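Local coordinates for DNA primase (Aquifex aeolicus, PDB 2AU3), which probably synthesises, as a DNA-directed RNA polymerase, the short RNA primers used by DNA polymerase during DNA replication, at residues A[275-280]-A[308-313]; A[229-234]-A[280-285]; A[78-83]-A[102-107]; A[5-10]-A[92-97]. One frame throughout, in Å; residues are numbered along the deposited sequence.

Contact 1 of 4, residues A[275-280]-A[308-313]; sequences LTQNQA and IPLLLS
Two helices of the Toprim domain lie side by side here, 277-284 meeting the last turns of 298-313, with Gln277 and Ala280 nearest to Leu310 and Leu311. Leu310 is at the centre: its CD1 comes 3.2 Å from Leu275 O, and its CB lies 4.0 Å from Ala280 CB. Leu311 starts out away from the partner helix, but its CD2 swings back to Leu275 CD2 at 3.9 Å and Ala280 CB at 3.8 Å; the Leu275 and Leu311 side chains cross at about a right angle. Gln277 sends CG anti to its backbone N (chi1 -169°) and bends at chi2, which brings the amide obliquely across Leu310, Gln277 CD being 3.8 Å from Leu310 O. Cut back to an alanine, Gln277 would probably leave Leu310's backbone and one methyl without this cover. Thr276 and Gln279 form a capping box: Gln279 N donates to Thr276 OG1 at 3.1 Å, while Thr276 OG1 also bonds Gly228 O. Leu311 reaches on to Val290, Ile292 and Val318 of two parallel strands, and Leu275 lies about 9 Å, side chain to side chain, from Glu251, a predicted magnesium ligand. Such neighbouring helices packed against a central parallel sheet are typical of the Toprim fold.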
loop_
_atom_site.group_PDB
_atom_site.type_symbol
_atom_site.label_atom_id
_atom_site.label_comp_id
_atom_site.label_asym_id
_atom_site.label_seq_id
_atom_site.Cartn_x
_atom_site.Cartn_y
_atom_site.Cartn_z
ATOM N N LEU A 275 1.250 -3.117 -13.560
ATOM C CA LEU A 275 0.069 -3.767 -13.054
ATOM C C LEU A 275 0.007 -5.213 -13.615
ATOM O O LEU A 275 0.298 -5.437 -14.781
ATOM C CB LEU A 275 -1.170 -2.963 -13.447
ATOM C CG LEU A 275 -2.495 -3.573 -13.012
ATOM C CD1 LEU A 275 -2.761 -3.220 -11.574
ATOM C CD2 LEU A 275 -3.611 -3.039 -13.924
ATOM N N THR A 276 -0.327 -6.176 -12.762
ATOM C CA THR A 276 -0.547 -7.554 -13.204
ATOM C C THR A 276 -2.019 -7.846 -13.205
ATOM O O THR A 276 -2.791 -7.146 -12.574
ATOM C CB THR A 276 0.132 -8.569 -12.283
ATOM O OG1 THR A 276 -0.554 -8.582 -11.020
ATOM C CG2 THR A 276 1.599 -8.164 -11.975
ATOM N N GLN A 277 -2.413 -8.917 -13.894
ATOM C CA GLN A 277 -3.792 -9.393 -13.832
ATOM C C GLN A 277 -4.281 -9.688 -12.401
ATOM O O GLN A 277 -5.419 -9.322 -12.038
ATOM C CB GLN A 277 -3.965 -10.647 -14.716
ATOM C CG GLN A 277 -5.443 -11.046 -14.912
ATOM C CD GLN A 277 -6.239 -9.964 -15.665
ATOM O OE1 GLN A 277 -7.166 -9.349 -15.123
ATOM N NE2 GLN A 277 -5.889 -9.755 -16.898
ATOM N N ASN A 278 -3.450 -10.357 -11.591
ATOM C CA ASN A 278 -3.853 -10.632 -10.209
ATOM C C ASN A 278 -4.134 -9.322 -9.468
ATOM O O ASN A 278 -5.061 -9.263 -8.697
ATOM C CB ASN A 278 -2.807 -11.457 -9.432
ATOM C CG ASN A 278 -2.825 -12.927 -9.815
ATOM O OD1 ASN A 278 -3.804 -13.417 -10.381
ATOM N ND2 ASN A 278 -1.729 -13.644 -9.515
ATOM N N GLN A 279 -3.321 -8.288 -9.702
ATOM C CA GLN A 279 -3.568 -6.978 -9.086
ATOM C C GLN A 279 -4.872 -6.310 -9.607
ATOM O O GLN A 279 -5.631 -5.709 -8.827
ATOM C CB GLN A 279 -2.378 -6.033 -9.295
ATOM C CG GLN A 279 -1.133 -6.405 -8.507
ATOM C CD GLN A 279 0.129 -5.775 -9.075
ATOM O OE1 GLN A 279 0.100 -5.117 -10.149
ATOM N NE2 GLN A 279 1.247 -5.989 -8.393
ATOM N N ALA A 280 -5.111 -6.404 -10.919
ATOM C CA ALA A 280 -6.359 -5.901 -11.495
ATOM C C ALA A 280 -7.581 -6.671 -10.936
ATOM O O ALA A 280 -8.570 -6.057 -10.555
ATOM C CB ALA A 280 -6.317 -5.939 -13.000
ATOM N N ILE A 308 -4.745 -1.424 -19.270
ATOM C CA ILE A 308 -6.183 -1.300 -19.525
ATOM C C ILE A 308 -6.896 -2.639 -19.794
ATOM O O ILE A 308 -7.929 -2.903 -19.201
ATOM C CB ILE A 308 -6.434 -0.283 -20.690
ATOM C CG1 ILE A 308 -6.227 1.144 -20.203
ATOM C CG2 ILE A 308 -7.820 -0.444 -21.234
ATOM C CD1 ILE A 308 -6.185 2.241 -21.311
ATOM N N PRO A 309 -6.359 -3.500 -20.667
ATOM C CA PRO A 309 -6.980 -4.806 -20.892
ATOM C C PRO A 309 -7.039 -5.666 -19.619
ATOM O O PRO A 309 -7.963 -6.451 -19.470
ATOM C CB PRO A 309 -6.046 -5.444 -21.919
ATOM C CG PRO A 309 -5.476 -4.247 -22.645
ATOM C CD PRO A 309 -5.170 -3.322 -21.524
ATOM N N LEU A 310 -6.053 -5.542 -18.739
ATOM C CA LEU A 310 -6.129 -6.296 -17.472
ATOM C C LEU A 310 -7.296 -5.798 -16.629
ATOM O O LEU A 310 -8.006 -6.602 -16.018
ATOM C CB LEU A 310 -4.834 -6.205 -16.655
ATOM C CG LEU A 310 -3.503 -6.327 -17.409
ATOM C CD1 LEU A 310 -2.371 -6.122 -16.420
ATOM C CD2 LEU A 310 -3.373 -7.666 -18.128
ATOM N N LEU A 311 -7.499 -4.484 -16.619
ATOM C CA LEU A 311 -8.624 -3.895 -15.879
ATOM C C LEU A 311 -9.973 -4.283 -16.517
ATOM O O LEU A 311 -10.913 -4.692 -15.807
ATOM C CB LEU A 311 -8.459 -2.370 -15.748
ATOM C CG LEU A 311 -7.226 -1.959 -14.916
ATOM C CD1 LEU A 311 -6.988 -0.484 -15.015
ATOM C CD2 LEU A 311 -7.414 -2.364 -13.444
ATOM N N LEU A 312 -10.057 -4.151 -17.843
ATOM C CA LEU A 312 -11.260 -4.561 -18.571
ATOM C C LEU A 312 -11.617 -6.023 -18.288
ATOM O O LEU A 312 -12.761 -6.319 -17.972
ATOM C CB LEU A 312 -11.157 -4.261 -20.076
ATOM C CG LEU A 312 -11.035 -2.782 -20.448
ATOM C CD1 LEU A 312 -10.763 -2.603 -21.953
ATOM C CD2 LEU A 312 -12.282 -1.975 -20.008
ATOM N N SER A 313 -10.629 -6.921 -18.343
ATOM C CA SER A 313 -10.863 -8.348 -18.110
ATOM C C SER A 313 -11.431 -8.607 -16.720
ATOM O O SER A 313 -12.243 -9.521 -16.533
ATOM C CB SER A 313 -9.576 -9.153 -18.277
ATOM O OG SER A 313 -9.021 -8.921 -19.547
#

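Contact 2 of 4, residues A[229-234]-A[280-285]; sequences ENLFGL and ANLLSK
The flat groups met here are backbone peptides: Leu282 CD2 comes 3.6 Å from Glu229 O and 4.0 Å from Leu231 N; no aromatic ring, carboxylate or side-chain amide is stacked across the contact. The same methyl then serves two leucines. Leu234 and Leu282 reach toward each other tip to tip, Leu234 CD2 standing 3.6 Å from Leu282 CD2, and Leu231 CD1 comes to 4.2 Å from that Leu282 CD2. With CG of Leu282 set opposite its backbone N (chi1 169°), the branch is carried off the helix surface into the notch between Leu231 and Leu234. Leu231 CD1 also touches the next residue of the helix, 3.9 Å from Leu283 CB, the two side chains roughly perpendicular, so that Leu231 bears on two successive residues. A type II turn from Leu231 to Leu234, with Gly233 at a positive phi and at the N-cap of the following helix, brings Leu231 and Leu234 to face the same partner. The polar end of Asn230 is taken up elsewhere, ND2 bonding Lys226 O. Within the fold, the short, weakly bonded strand 231-232 lies at the edge of the mixed sheet, antiparallel to strand 267-270. Leu234 and Leu283 both rest on Val268 of that strand, helix 277-284 lies against Leu231, and Phe232 points elsewhere, to Tyr253 and Leu256 of helix 253-261.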
loop_
_atom_site.group_PDB
_atom_site.type_symbol
_atom_site.label_atom_id
_atom_site.label_comp_id
_atom_site.label_asym_id
_atom_site.label_seq_id
_atom_site.Cartn_x
_atom_site.Cartn_y
_atom_site.Cartn_z
ATOM N N GLU A 229 0.637 -10.034 -6.457
ATOM C CA GLU A 229 -0.684 -10.323 -5.888
ATOM C C GLU A 229 -1.182 -9.253 -4.894
ATOM O O GLU A 229 -2.281 -9.375 -4.325
ATOM C CB GLU A 229 -0.645 -11.693 -5.214
ATOM C CG GLU A 229 -0.306 -12.826 -6.191
ATOM C CD GLU A 229 -0.380 -14.200 -5.550
ATOM O OE1 GLU A 229 -1.127 -14.364 -4.553
ATOM O OE2 GLU A 229 0.315 -15.116 -6.042
ATOM N N ASN A 230 -0.373 -8.212 -4.701
ATOM C CA ASN A 230 -0.665 -7.145 -3.739
ATOM C C ASN A 230 -0.638 -5.759 -4.387
ATOM O O ASN A 230 0.064 -5.547 -5.374
ATOM C CB ASN A 230 0.343 -7.194 -2.585
ATOM C CG ASN A 230 0.132 -8.390 -1.675
ATOM O OD1 ASN A 230 -0.705 -8.343 -0.783
ATOM N ND2 ASN A 230 0.877 -9.481 -1.916
ATOM N N LEU A 231 -1.391 -4.817 -3.822
ATOM C CA LEU A 231 -1.333 -3.441 -4.291
ATOM C C LEU A 231 -0.872 -2.540 -3.167
ATOM O O LEU A 231 -1.442 -2.569 -2.062
ATOM C CB LEU A 231 -2.704 -2.950 -4.812
ATOM C CG LEU A 231 -3.149 -3.463 -6.187
ATOM C CD1 LEU A 231 -4.651 -3.318 -6.342
ATOM C CD2 LEU A 231 -2.420 -2.732 -7.308
ATOM N N PHE A 232 0.141 -1.731 -3.443
ATOM C CA PHE A 232 0.536 -0.715 -2.490
ATOM C C PHE A 232 -0.622 0.238 -2.225
ATOM O O PHE A 232 -1.267 0.738 -3.172
ATOM C CB PHE A 232 1.726 0.090 -3.000
ATOM C CG PHE A 232 2.268 1.064 -1.975
ATOM C CD1 PHE A 232 2.821 0.590 -0.784
ATOM C CD2 PHE A 232 2.228 2.436 -2.199
ATOM C CE1 PHE A 232 3.324 1.480 0.177
ATOM C CE2 PHE A 232 2.736 3.343 -1.244
ATOM C CZ PHE A 232 3.271 2.867 -0.061
ATOM N N GLY A 233 -0.853 0.520 -0.945
ATOM C CA GLY A 233 -1.852 1.476 -0.540
ATOM C C GLY A 233 -3.265 0.929 -0.381
ATOM O O GLY A 233 -4.141 1.639 0.098
ATOM N N LEU A 234 -3.513 -0.318 -0.775
ATOM C CA LEU A 234 -4.871 -0.842 -0.674
ATOM C C LEU A 234 -5.456 -0.765 0.750
ATOM O O LEU A 234 -6.588 -0.302 0.942
ATOM C CB LEU A 234 -4.977 -2.249 -1.259
ATOM C CG LEU A 234 -6.357 -2.828 -1.470
ATOM C CD1 LEU A 234 -7.210 -1.933 -2.401
ATOM C CD2 LEU A 234 -6.177 -4.222 -2.068
ATOM N N ALA A 280 -5.111 -6.404 -10.919
ATOM C CA ALA A 280 -6.359 -5.901 -11.495
ATOM C C ALA A 280 -7.581 -6.671 -10.936
ATOM O O ALA A 280 -8.570 -6.057 -10.555
ATOM C CB ALA A 280 -6.317 -5.939 -13.000
ATOM N N ASN A 281 -7.497 -8.002 -10.882
ATOM C CA ASN A 281 -8.516 -8.838 -10.234
ATOM C C ASN A 281 -8.749 -8.383 -8.789
ATOM O O ASN A 281 -9.881 -8.204 -8.375
ATOM C CB ASN A 281 -8.106 -10.325 -10.210
ATOM C CG ASN A 281 -8.075 -10.987 -11.613
ATOM O OD1 ASN A 281 -7.609 -12.108 -11.753
ATOM N ND2 ASN A 281 -8.542 -10.284 -12.630
ATOM N N LEU A 282 -7.669 -8.249 -8.006
ATOM C CA LEU A 282 -7.790 -7.803 -6.620
ATOM C C LEU A 282 -8.477 -6.428 -6.540
ATOM O O LEU A 282 -9.421 -6.224 -5.762
ATOM C CB LEU A 282 -6.416 -7.783 -5.922
ATOM C CG LEU A 282 -6.346 -7.098 -4.545
ATOM C CD1 LEU A 282 -7.100 -7.939 -3.460
ATOM C CD2 LEU A 282 -4.863 -6.864 -4.131
ATOM N N LEU A 283 -8.034 -5.486 -7.366
ATOM C CA LEU A 283 -8.664 -4.159 -7.350
ATOM C C LEU A 283 -10.169 -4.253 -7.617
ATOM O O LEU A 283 -10.960 -3.554 -6.960
ATOM C CB LEU A 283 -7.995 -3.217 -8.369
ATOM C CG LEU A 283 -8.375 -1.729 -8.417
ATOM C CD1 LEU A 283 -8.494 -1.090 -7.023
ATOM C CD2 LEU A 283 -7.350 -0.939 -9.300
ATOM N N SER A 284 -10.562 -5.137 -8.543
ATOM C CA SER A 284 -11.975 -5.283 -8.925
ATOM C C SER A 284 -12.882 -5.732 -7.778
ATOM O O SER A 284 -14.081 -5.481 -7.801
ATOM C CB SER A 284 -12.142 -6.219 -10.101
ATOM O OG SER A 284 -11.873 -7.553 -9.714
ATOM N N LYS A 285 -12.307 -6.384 -6.785
ATOM C CA LYS A 285 -13.056 -6.729 -5.572
ATOM C C LYS A 285 -13.430 -5.491 -4.741
ATOM O O LYS A 285 -14.292 -5.582 -3.849
ATOM C CB LYS A 285 -12.262 -7.721 -4.693
ATOM C CG LYS A 285 -11.797 -8.991 -5.392
ATOM C CD LYS A 285 -11.177 -9.948 -4.340
ATOM C CE LYS A 285 -10.409 -11.123 -4.961
ATOM N NZ LYS A 285 -9.168 -11.514 -4.154
#

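Contact 3 of 4, residues A[78-83]-A[102-107]; sequences SYFEAA and DEKVYV
Tyr79 and Phe80, in the first turn of helix 79-90, face Val107 on helix 101-122, where the axes of the short segments 79-83 and 102-107 stay 12.2 Å apart and their directions differ by 116°. At that separation the backbones do not touch, and side chains bridge the space, mainly two aromatic rings from one helix and a valine from the other. Val107 is the wedge. Its CG2 sits over one face of the Tyr79 ring, a CH-pi contact 4.0 Å from the Tyr79 ring centroid and 28° off the normal. The same Val107 CG2 is 3.7 Å from Phe80 CZ, approaching that ring obliquely; CG2 is thus shared by the two rings, while Val107 CG1, anti to the backbone N (chi1 165°), reaches Tyr79 CB at 3.7 Å. The rings also meet one another: Tyr79 CD2 lies over a face of Phe80, offset toward the rim, and Phe80 CD1 comes in plane to the edge of Tyr79. The start of helix 79-90 carries a capping box, in which Glu81 N donates to Ser78 OG at 2.9 Å and Ser78 N to Glu81 OE1 at 2.8 Å. The contact joins this helix of the zinc-binding domain to the long helix 101-122, which runs on toward the polymerase core. Phe80 CE2 additionally meets the aliphatic part of Lys104, 3.8 Å from Lys104 CG. Beyond the apolar patch, Tyr79 OH is hydrogen-bonded to Asp66 and Arg11, and Arg11 also forms a salt bridge with Glu103 OE2.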
loop_
_atom_site.group_PDB
_atom_site.type_symbol
_atom_site.label_atom_id
_atom_site.label_comp_id
_atom_site.label_asym_id
_atom_site.label_seq_id
_atom_site.Cartn_x
_atom_site.Cartn_y
_atom_site.Cartn_z
ATOM N N SER A 78 9.434 -8.313 24.710
ATOM C CA SER A 78 9.148 -8.791 23.374
ATOM C C SER A 78 7.642 -8.967 23.176
ATOM O O SER A 78 6.862 -9.131 24.134
ATOM C CB SER A 78 9.863 -10.115 23.123
ATOM O OG SER A 78 9.138 -11.163 23.728
ATOM N N TYR A 79 7.236 -8.948 21.926
ATOM C CA TYR A 79 5.844 -9.190 21.587
ATOM C C TYR A 79 5.316 -10.443 22.309
ATOM O O TYR A 79 4.268 -10.403 22.980
ATOM C CB TYR A 79 5.702 -9.299 20.069
ATOM C CG TYR A 79 4.286 -9.408 19.607
ATOM C CD1 TYR A 79 3.533 -8.268 19.307
ATOM C CD2 TYR A 79 3.687 -10.652 19.467
ATOM C CE1 TYR A 79 2.205 -8.377 18.880
ATOM C CE2 TYR A 79 2.369 -10.771 19.068
ATOM C CZ TYR A 79 1.635 -9.635 18.768
ATOM O OH TYR A 79 0.328 -9.781 18.353
ATOM N N PHE A 80 6.039 -11.552 22.185
ATOM C CA PHE A 80 5.586 -12.821 22.781
ATOM C C PHE A 80 5.708 -12.903 24.306
ATOM O O PHE A 80 4.870 -13.550 24.976
ATOM C CB PHE A 80 6.256 -14.001 22.095
ATOM C CG PHE A 80 5.823 -14.186 20.666
ATOM C CD1 PHE A 80 4.483 -14.412 20.356
ATOM C CD2 PHE A 80 6.751 -14.142 19.633
ATOM C CE1 PHE A 80 4.066 -14.578 19.033
ATOM C CE2 PHE A 80 6.339 -14.293 18.296
ATOM C CZ PHE A 80 4.999 -14.535 18.009
ATOM N N GLU A 81 6.695 -12.209 24.866
ATOM C CA GLU A 81 6.698 -11.926 26.304
ATOM C C GLU A 81 5.419 -11.185 26.749
ATOM O O GLU A 81 4.802 -11.529 27.759
ATOM C CB GLU A 81 7.962 -11.140 26.710
ATOM C CG GLU A 81 9.223 -11.990 26.797
ATOM C CD GLU A 81 10.488 -11.187 27.110
ATOM O OE1 GLU A 81 10.702 -10.099 26.529
ATOM O OE2 GLU A 81 11.301 -11.664 27.939
ATOM N N ALA A 82 5.034 -10.158 26.002
ATOM C CA ALA A 82 3.797 -9.413 26.284
ATOM C C ALA A 82 2.590 -10.316 26.116
ATOM O O ALA A 82 1.627 -10.237 26.898
ATOM C CB ALA A 82 3.671 -8.196 25.352
ATOM N N ALA A 83 2.624 -11.146 25.076
ATOM C CA ALA A 83 1.576 -12.141 24.858
ATOM C C ALA A 83 1.380 -13.050 26.092
ATOM O O ALA A 83 0.249 -13.318 26.505
ATOM C CB ALA A 83 1.876 -12.946 23.631
ATOM N N ASP A 102 5.780 -19.424 11.473
ATOM C CA ASP A 102 4.839 -18.676 10.678
ATOM C C ASP A 102 4.360 -17.395 11.376
ATOM O O ASP A 102 4.472 -16.306 10.822
ATOM C CB ASP A 102 3.671 -19.603 10.361
ATOM C CG ASP A 102 2.716 -19.018 9.371
ATOM O OD1 ASP A 102 3.165 -18.244 8.509
ATOM O OD2 ASP A 102 1.503 -19.313 9.369
ATOM N N GLU A 103 3.822 -17.543 12.584
ATOM C CA GLU A 103 3.458 -16.416 13.441
ATOM C C GLU A 103 4.642 -15.464 13.702
ATOM O O GLU A 103 4.474 -14.239 13.727
ATOM C CB GLU A 103 2.963 -16.947 14.788
ATOM C CG GLU A 103 1.750 -16.238 15.359
ATOM C CD GLU A 103 0.557 -16.256 14.424
ATOM O OE1 GLU A 103 -0.062 -17.334 14.260
ATOM O OE2 GLU A 103 0.240 -15.187 13.861
ATOM N N LYS A 104 5.827 -16.040 13.916
ATOM C CA LYS A 104 7.008 -15.248 14.249
ATOM C C LYS A 104 7.449 -14.398 13.074
ATOM O O LYS A 104 7.943 -13.300 13.269
ATOM C CB LYS A 104 8.173 -16.126 14.715
ATOM C CG LYS A 104 7.978 -16.856 16.040
ATOM C CD LYS A 104 9.220 -17.732 16.373
ATOM C CE LYS A 104 10.038 -18.092 15.091
ATOM N NZ LYS A 104 11.203 -19.025 15.274
ATOM N N VAL A 105 7.319 -14.935 11.866
ATOM C CA VAL A 105 7.626 -14.181 10.638
ATOM C C VAL A 105 6.874 -12.829 10.618
ATOM O O VAL A 105 7.482 -11.755 10.501
ATOM C CB VAL A 105 7.364 -15.061 9.384
ATOM C CG1 VAL A 105 7.395 -14.240 8.068
ATOM C CG2 VAL A 105 8.412 -16.183 9.314
ATOM N N TYR A 106 5.557 -12.881 10.826
ATOM C CA TYR A 106 4.742 -11.667 10.795
ATOM C C TYR A 106 5.118 -10.734 11.926
ATOM O O TYR A 106 5.138 -9.518 11.754
ATOM C CB TYR A 106 3.240 -12.015 10.854
ATOM C CG TYR A 106 2.747 -12.619 9.555
ATOM C CD1 TYR A 106 2.473 -11.801 8.440
ATOM C CD2 TYR A 106 2.604 -13.996 9.414
ATOM C CE1 TYR A 106 2.033 -12.347 7.225
ATOM C CE2 TYR A 106 2.185 -14.563 8.194
ATOM C CZ TYR A 106 1.898 -13.729 7.100
ATOM O OH TYR A 106 1.486 -14.277 5.894
ATOM N N VAL A 107 5.438 -11.303 13.087
ATOM C CA VAL A 107 5.838 -10.485 14.209
ATOM C C VAL A 107 7.186 -9.836 13.919
ATOM O O VAL A 107 7.397 -8.684 14.291
ATOM C CB VAL A 107 5.844 -11.268 15.550
ATOM C CG1 VAL A 107 6.610 -10.508 16.647
ATOM C CG2 VAL A 107 4.415 -11.544 15.998
#

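Contact 4 of 4, residues A[5-10]-A[92-97]; sequences SDIDEL and KKLDLE
Asp6 OD2 accepts from two donors, both weakly: Asp95 N at 3.3 Å, with an N-H...O angle of 162°, and a water within bonding distance of Asp95 O but with too few protons for all its neighbours. Asp95 OD1 stands 2.7 Å from Asp6 OD2; two carboxylate oxygens this close would probably repel unless one were protonated, and the detail is doubtful. Another water is firmer, donating to Asp6 O at 2.7 Å and to Lys93 O at 2.6 Å, tying helix to loop. Beneath, Leu94 turns CG anti to its backbone N (chi1 -179°), which brings CD1 to 3.6 Å from Asp6 CB and 4.0 Å from Ile7 CD1. The aliphatic chain of Lys93 passes across the Asp6 carboxylate, and Lys92 slants past the next turn, its CE 3.8 Å from Glu9 O. With an alanine for Asp6, Asp95 N would probably lose its side-chain acceptor and the chain of Lys93 its carboxylate. Ser5 caps the helix through its side-chain oxygen, which accepts from Asp8 N. Ile7 and Leu94 both continue onto Ala83 of helix 79-90, so the N-capped helix 6-13 and the loop 92-97 meet over that helix in the zinc-binding domain.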
loop_
_atom_site.group_PDB
_atom_site.type_symbol
_atom_site.label_atom_id
_atom_site.label_comp_id
_atom_site.label_asym_id
_atom_site.label_seq_id
_atom_site.Cartn_x
_atom_site.Cartn_y
_atom_site.Cartn_z
ATOM N N SER A 5 -4.470 -22.092 17.153
ATOM C CA SER A 5 -3.254 -21.581 17.812
ATOM C C SER A 5 -3.496 -20.676 19.027
ATOM O O SER A 5 -4.356 -19.808 18.999
ATOM C CB SER A 5 -2.316 -20.905 16.798
ATOM O OG SER A 5 -2.510 -19.502 16.724
ATOM N N ASP A 6 -2.711 -20.886 20.085
ATOM C CA ASP A 6 -2.864 -20.141 21.341
ATOM C C ASP A 6 -2.896 -18.637 21.118
ATOM O O ASP A 6 -3.695 -17.922 21.736
ATOM C CB ASP A 6 -1.727 -20.456 22.312
ATOM C CG ASP A 6 -1.741 -21.892 22.792
ATOM O OD1 ASP A 6 -2.734 -22.596 22.526
ATOM O OD2 ASP A 6 -0.790 -22.401 23.445
ATOM N N ILE A 7 -2.000 -18.164 20.250
ATOM C CA ILE A 7 -1.818 -16.748 20.020
ATOM C C ILE A 7 -3.007 -16.117 19.279
ATOM O O ILE A 7 -3.415 -15.007 19.595
ATOM C CB ILE A 7 -0.476 -16.482 19.270
ATOM C CG1 ILE A 7 -0.118 -15.007 19.332
ATOM C CG2 ILE A 7 -0.537 -16.973 17.845
ATOM C CD1 ILE A 7 0.326 -14.591 20.706
ATOM N N ASP A 8 -3.545 -16.824 18.293
ATOM C CA ASP A 8 -4.723 -16.345 17.589
ATOM C C ASP A 8 -5.926 -16.327 18.563
ATOM O O ASP A 8 -6.686 -15.359 18.621
ATOM C CB ASP A 8 -4.999 -17.257 16.387
ATOM C CG ASP A 8 -6.220 -16.832 15.580
ATOM O OD1 ASP A 8 -6.339 -15.630 15.205
ATOM O OD2 ASP A 8 -7.108 -17.651 15.249
ATOM N N GLU A 9 -6.069 -17.400 19.331
ATOM C CA GLU A 9 -7.114 -17.490 20.347
ATOM C C GLU A 9 -6.953 -16.389 21.394
ATOM O O GLU A 9 -7.925 -15.782 21.825
ATOM C CB GLU A 9 -7.091 -18.890 21.002
ATOM C CG GLU A 9 -7.549 -20.010 20.075
ATOM C CD GLU A 9 -8.965 -19.803 19.510
ATOM O OE1 GLU A 9 -9.915 -19.498 20.297
ATOM O OE2 GLU A 9 -9.143 -19.995 18.281
ATOM N N LEU A 10 -5.718 -16.106 21.783
ATOM C CA LEU A 10 -5.477 -15.000 22.709
ATOM C C LEU A 10 -5.924 -13.692 22.086
ATOM O O LEU A 10 -6.620 -12.909 22.719
ATOM C CB LEU A 10 -4.003 -14.909 23.105
ATOM C CG LEU A 10 -3.627 -13.725 23.996
ATOM C CD1 LEU A 10 -4.489 -13.665 25.273
ATOM C CD2 LEU A 10 -2.132 -13.719 24.335
ATOM N N LYS A 92 -5.924 -17.593 29.497
ATOM C CA LYS A 92 -5.771 -18.334 28.261
ATOM C C LYS A 92 -4.395 -18.975 28.283
ATOM O O LYS A 92 -3.464 -18.446 28.896
ATOM C CB LYS A 92 -5.914 -17.410 27.043
ATOM C CG LYS A 92 -7.341 -16.859 26.794
ATOM C CD LYS A 92 -8.342 -17.952 26.340
ATOM C CE LYS A 92 -8.487 -18.014 24.813
ATOM N NZ LYS A 92 -9.354 -19.176 24.352
ATOM N N LYS A 93 -4.276 -20.117 27.623
ATOM C CA LYS A 93 -3.020 -20.836 27.576
ATOM C C LYS A 93 -2.131 -20.221 26.483
ATOM O O LYS A 93 -2.631 -19.698 25.483
ATOM C CB LYS A 93 -3.281 -22.333 27.364
ATOM C CG LYS A 93 -2.756 -22.939 26.058
ATOM C CD LYS A 93 -3.862 -23.667 25.282
ATOM C CE LYS A 93 -3.794 -25.188 25.459
ATOM N NZ LYS A 93 -5.084 -25.755 26.000
ATOM N N LEU A 94 -0.826 -20.223 26.717
ATOM C CA LEU A 94 0.143 -19.856 25.688
ATOM C C LEU A 94 1.513 -20.454 25.996
ATOM O O LEU A 94 2.267 -19.905 26.794
ATOM C CB LEU A 94 0.235 -18.331 25.526
ATOM C CG LEU A 94 1.194 -17.778 24.459
ATOM C CD1 LEU A 94 0.553 -17.783 23.087
ATOM C CD2 LEU A 94 1.605 -16.386 24.839
ATOM N N ASP A 95 1.822 -21.582 25.365
ATOM C CA ASP A 95 3.146 -22.191 25.490
ATOM C C ASP A 95 4.039 -21.626 24.395
ATOM O O ASP A 95 3.754 -21.810 23.210
ATOM C CB ASP A 95 3.080 -23.725 25.409
ATOM C CG ASP A 95 1.708 -24.234 24.960
ATOM O OD1 ASP A 95 1.353 -24.009 23.784
ATOM O OD2 ASP A 95 0.918 -24.865 25.709
ATOM N N LEU A 96 5.099 -20.923 24.793
ATOM C CA LEU A 96 5.961 -20.213 23.842
ATOM C C LEU A 96 6.701 -21.159 22.903
ATOM O O LEU A 96 7.272 -20.719 21.905
ATOM C CB LEU A 96 6.968 -19.307 24.556
ATOM C CG LEU A 96 6.465 -18.363 25.644
ATOM C CD1 LEU A 96 7.463 -18.346 26.792
ATOM C CD2 LEU A 96 6.233 -16.955 25.094
ATOM N N GLU A 97 6.685 -22.450 23.240
ATOM C CA GLU A 97 7.304 -23.494 22.425
ATOM C C GLU A 97 6.418 -23.922 21.261
ATOM O O GLU A 97 6.906 -24.453 20.266
ATOM C CB GLU A 97 7.656 -24.714 23.289
ATOM C CG GLU A 97 8.983 -24.605 24.041
ATOM C CD GLU A 97 10.030 -23.783 23.301
ATOM O OE1 GLU A 97 10.619 -24.298 22.320
ATOM O OE2 GLU A 97 10.262 -22.621 23.704
HETATM O O HOH W 1 -4.693 -18.867 24.075
HETATM O O HOH W 2 1.381 -21.268 21.621
#

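How the contacts relate
From the N terminus, segment 5-10 opens contact 4, 78-83 opens contact 3, 92-97 closes contact 4 and 102-107 closes contact 3. These two cross along the chain and touch, Ala83 and Glu103 of contact 3 packing on Leu10, Leu94 and Ile7 of contact 4; together they bind the helices and loop 92-97 of the zinc-binding domain to helix 101-122. Farther on, 229-234 opens contact 2, 275-280 opens contact 1, and 280-285 and 308-313 close them in turn, each contact thus closing a loop. They too cross, sharing Ala280 and helix 277-284, which is thereby held between strand 231-232 and helix 298-313. The two pairs do not touch; contacts 2 and 3 stay about 9 Å apart at their nearest atoms.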